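Local coordinates for acetyltransferase (Klebsiella pneumoniae, PDB 5XUN), which probably acetylates glycyl-tRNA with acetyl-CoA as donor, acting as the GNAT-type toxin of a toxin-antitoxin pair, at residues L60-T64 with L94-D100. The protein carries 1 engineered substitution. Sequence-based numbering, arbitrary orientation.
Sequences LGYYT and LGRLAID. With ACO (acetyl coenzyme *a), chain E.
Tyr62 and Ala98 pair at the tight centre of this antiparallel contact between residues 60-64 of strand 59-71 and the end of strand 88-99. Tyr62 N donates to Ala98 O at 2.9 Å, and Ala98 N returns a bond to Tyr62 O at 3.0 Å. On the same face the Tyr62 ring leans over the second strand, bringing CE1 4.0 Å from Ala98 CB and OH beside Arg96 CD; that hydroxyl is hydrogen-bonded to Leu28 O. With chi1 at 78°, CG sits over the residue's own backbone and the ring folds across to the neighbouring strand. Around Tyr63 on the other face, Leu97 CD1 packs 3.7 Å from Tyr63 CB and Leu94 CD1 abuts the ring, while helix 108-126 covers this side and its His115 ND1 is hydrogen-bonded to the Tyr63 hydroxyl. These are central strands of the GNAT fold, and the edge of 97-99 turned away from 60-64 holds the acetyl-CoA pantetheine as a further strand would: Ile99 N donates to ACO O9P at 2.9 Å, nearly straight (173°), and Leu97 O accepts from ACO N4P at 2.8 Å. Past Ile99, Asp100 N closes on Leu60 O at 2.7 Å, and its carboxylate turns to Asp22 N and Ser102. Toward Gly95 the grip slackens. Gly95 N reaches Thr64 O from above the carbonyl plane, and partly exposed Arg96 stretches past Thr64 so that NH1 offers OG1, at the guanidinium edge, just a weak bond of 3.4 Å; NH2 continues to a similarly weak one with Tyr86 of the second subunit.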
loop_
_atom_site.group_PDB
_atom_site.type_symbol
_atom_site.label_atom_id
_atom_site.label_comp_id
_atom_site.label_asym_id
_atom_site.label_seq_id
_atom_site.Cartn_x
_atom_site.Cartn_y
_atom_site.Cartn_z
ATOM N N LEU B 60 -13.054 -3.852 22.074
ATOM C CA LEU B 60 -12.012 -3.879 23.087
ATOM C C LEU B 60 -10.639 -3.503 22.548
ATOM O O LEU B 60 -9.690 -3.388 23.335
ATOM C CB LEU B 60 -11.947 -5.271 23.740
ATOM C CG LEU B 60 -13.071 -5.681 24.706
ATOM C CD1 LEU B 60 -13.242 -4.647 25.810
ATOM C CD2 LEU B 60 -14.395 -5.943 24.004
ATOM N N GLY B 61 -10.509 -3.307 21.240
ATOM C CA GLY B 61 -9.268 -2.843 20.654
ATOM C C GLY B 61 -9.459 -2.598 19.175
ATOM O O GLY B 61 -10.443 -3.047 18.578
ATOM N N TYR B 62 -8.510 -1.873 18.588
ATOM C CA TYR B 62 -8.606 -1.584 17.164
ATOM C C TYR B 62 -7.232 -1.218 16.622
ATOM O O TYR B 62 -6.315 -0.896 17.385
ATOM C CB TYR B 62 -9.616 -0.458 16.899
ATOM C CG TYR B 62 -9.100 0.942 17.187
ATOM C CD1 TYR B 62 -9.165 1.491 18.471
ATOM C CD2 TYR B 62 -8.580 1.722 16.172
ATOM C CE1 TYR B 62 -8.692 2.778 18.723
ATOM C CE2 TYR B 62 -8.116 2.983 16.407
ATOM C CZ TYR B 62 -8.178 3.518 17.681
ATOM O OH TYR B 62 -7.700 4.791 17.886
ATOM N N TYR B 63 -7.100 -1.262 15.289
ATOM C CA TYR B 63 -5.894 -0.757 14.636
ATOM C C TYR B 63 -6.236 -0.265 13.232
ATOM O O TYR B 63 -7.279 -0.614 12.675
ATOM C CB TYR B 63 -4.773 -1.815 14.600
ATOM C CG TYR B 63 -4.917 -2.967 13.619
ATOM C CD1 TYR B 63 -4.599 -2.807 12.269
ATOM C CD2 TYR B 63 -5.326 -4.223 14.048
ATOM C CE1 TYR B 63 -4.701 -3.866 11.378
ATOM C CE2 TYR B 63 -5.436 -5.286 13.166
ATOM C CZ TYR B 63 -5.119 -5.103 11.831
ATOM O OH TYR B 63 -5.220 -6.156 10.951
ATOM N N THR B 64 -5.338 0.552 12.659
ATOM C CA THR B 64 -5.531 1.109 11.322
ATOM C C THR B 64 -4.286 0.909 10.457
ATOM O O THR B 64 -3.155 0.960 10.948
ATOM C CB THR B 64 -5.856 2.622 11.367
ATOM O OG1 THR B 64 -4.689 3.351 11.749
ATOM C CG2 THR B 64 -6.946 2.910 12.371
ATOM N N LEU B 94 1.305 1.241 10.220
ATOM C CA LEU B 94 0.381 0.996 11.324
ATOM C C LEU B 94 0.146 2.348 11.978
ATOM O O LEU B 94 0.971 2.822 12.762
ATOM C CB LEU B 94 0.961 -0.019 12.303
ATOM C CG LEU B 94 0.179 -0.361 13.567
ATOM C CD1 LEU B 94 -1.168 -0.930 13.210
ATOM C CD2 LEU B 94 0.956 -1.360 14.417
ATOM N N GLY B 95 -0.954 3.001 11.604
ATOM C CA GLY B 95 -1.195 4.349 12.084
ATOM C C GLY B 95 -1.493 4.386 13.569
ATOM O O GLY B 95 -1.036 5.283 14.279
ATOM N N ARG B 96 -2.237 3.395 14.056
ATOM C CA ARG B 96 -2.738 3.347 15.417
ATOM C C ARG B 96 -2.974 1.904 15.812
ATOM O O ARG B 96 -3.386 1.080 14.989
ATOM C CB ARG B 96 -4.065 4.089 15.563
ATOM C CG ARG B 96 -3.942 5.569 15.549
ATOM C CD ARG B 96 -5.222 6.173 15.069
ATOM N NE ARG B 96 -4.947 7.496 14.546
ATOM C CZ ARG B 96 -4.608 7.731 13.289
ATOM N NH1 ARG B 96 -4.511 6.720 12.430
ATOM N NH2 ARG B 96 -4.370 8.969 12.897
ATOM N N LEU B 97 -2.766 1.628 17.096
ATOM C CA LEU B 97 -3.101 0.348 17.696
ATOM C C LEU B 97 -3.424 0.611 19.160
ATOM O O LEU B 97 -2.680 1.329 19.833
ATOM C CB LEU B 97 -1.944 -0.647 17.570
ATOM C CG LEU B 97 -2.108 -1.908 18.419
ATOM C CD1 LEU B 97 -2.978 -2.882 17.681
ATOM C CD2 LEU B 97 -0.768 -2.535 18.774
ATOM N N ALA B 98 -4.534 0.060 19.643
ATOM C CA ALA B 98 -4.954 0.323 21.011
ATOM C C ALA B 98 -5.792 -0.838 21.520
ATOM O O ALA B 98 -6.599 -1.403 20.779
ATOM C CB ALA B 98 -5.751 1.633 21.117
ATOM N N ILE B 99 -5.580 -1.184 22.788
ATOM C CA ILE B 99 -6.340 -2.206 23.499
ATOM C C ILE B 99 -6.990 -1.544 24.708
ATOM O O ILE B 99 -6.367 -0.714 25.373
ATOM C CB ILE B 99 -5.440 -3.381 23.938
ATOM C CG1 ILE B 99 -4.832 -4.088 22.728
ATOM C CG2 ILE B 99 -6.215 -4.372 24.790
ATOM C CD1 ILE B 99 -5.814 -4.980 21.993
ATOM N N ASP B 100 -8.243 -1.896 24.982
ATOM C CA ASP B 100 -8.927 -1.329 26.138
ATOM C C ASP B 100 -8.296 -1.796 27.449
ATOM O O ASP B 100 -7.885 -2.953 27.579
ATOM C CB ASP B 100 -10.409 -1.690 26.121
ATOM C CG ASP B 100 -11.161 -1.075 27.288
ATOM O OD1 ASP B 100 -11.366 0.161 27.268
ATOM O OD2 ASP B 100 -11.541 -1.817 28.219
HETATM N N1A ACO E . 0.913 -13.818 25.079
HETATM C C2A ACO E . 1.720 -12.740 25.178
HETATM N N3A ACO E . 1.807 -11.959 26.273
HETATM C C4A ACO E . 1.060 -12.224 27.377
HETATM C C5A ACO E . 0.154 -13.389 27.341
HETATM C C6A ACO E . 0.113 -14.199 26.101
HETATM N N6A ACO E . -0.699 -15.280 26.008
HETATM N N7A ACO E . -0.467 -13.441 28.530
HETATM C C8A ACO E . -0.004 -12.401 29.258
HETATM N N9A ACO E . 0.916 -11.680 28.594
HETATM C C1B ACO E . 1.580 -10.464 29.152
HETATM C C2B ACO E . 3.101 -10.532 29.206
HETATM O O2B ACO E . 3.546 -10.834 30.537
HETATM C C3B ACO E . 3.559 -9.148 28.782
HETATM O O3B ACO E . 3.779 -8.341 29.936
HETATM P P3B ACO E . 4.936 -7.218 29.999
HETATM O O7A ACO E . 6.188 -7.992 30.339
HETATM O O8A ACO E . 4.948 -6.613 28.615
HETATM O O9A ACO E . 4.461 -6.276 31.082
HETATM C C4B ACO E . 2.375 -8.554 28.031
HETATM O O4B ACO E . 1.222 -9.334 28.349
HETATM C C5B ACO E . 2.543 -8.536 26.515
HETATM O O5B ACO E . 1.871 -7.386 26.006
HETATM P P1A ACO E . 0.365 -7.459 25.434
HETATM O O1A ACO E . -0.555 -7.961 26.516
HETATM O O2A ACO E . 0.356 -8.132 24.087
HETATM O O3A ACO E . 0.106 -5.897 25.195
HETATM P P2A ACO E . -1.246 -5.161 25.652
HETATM O O4A ACO E . -2.430 -6.065 25.427
HETATM O O5A ACO E . -1.031 -4.524 27.004
HETATM O O6A ACO E . -1.261 -4.002 24.538
HETATM C CBP ACO E . -0.701 -1.780 23.934
HETATM C CCP ACO E . -0.163 -3.096 24.467
HETATM C CDP ACO E . -1.536 -2.030 22.686
HETATM C CEP ACO E . 0.458 -0.847 23.616
HETATM C CAP ACO E . -1.540 -1.212 25.072
HETATM O OAP ACO E . -0.664 -0.939 26.173
HETATM C C9P ACO E . -2.245 0.056 24.695
HETATM O O9P ACO E . -3.328 0.036 24.125
HETATM N N8P ACO E . -1.618 1.169 25.044
HETATM C C7P ACO E . -2.277 2.456 25.057
HETATM C C6P ACO E . -2.355 3.063 23.664
HETATM C C5P ACO E . -1.023 2.882 22.984
HETATM O O5P ACO E . -0.021 3.426 23.423
HETATM N N4P ACO E . -1.029 2.100 21.907
HETATM C C3P ACO E . 0.191 1.746 21.211
HETATM C C2P ACO E . 0.721 2.882 20.351
HETATM S S1P ACO E . 0.386 2.500 18.664
HETATM C C ACO E . 1.546 3.476 18.003
HETATM O O ACO E . 2.404 3.906 18.749
HETATM C CH3 ACO E . 1.487 3.787 16.534
#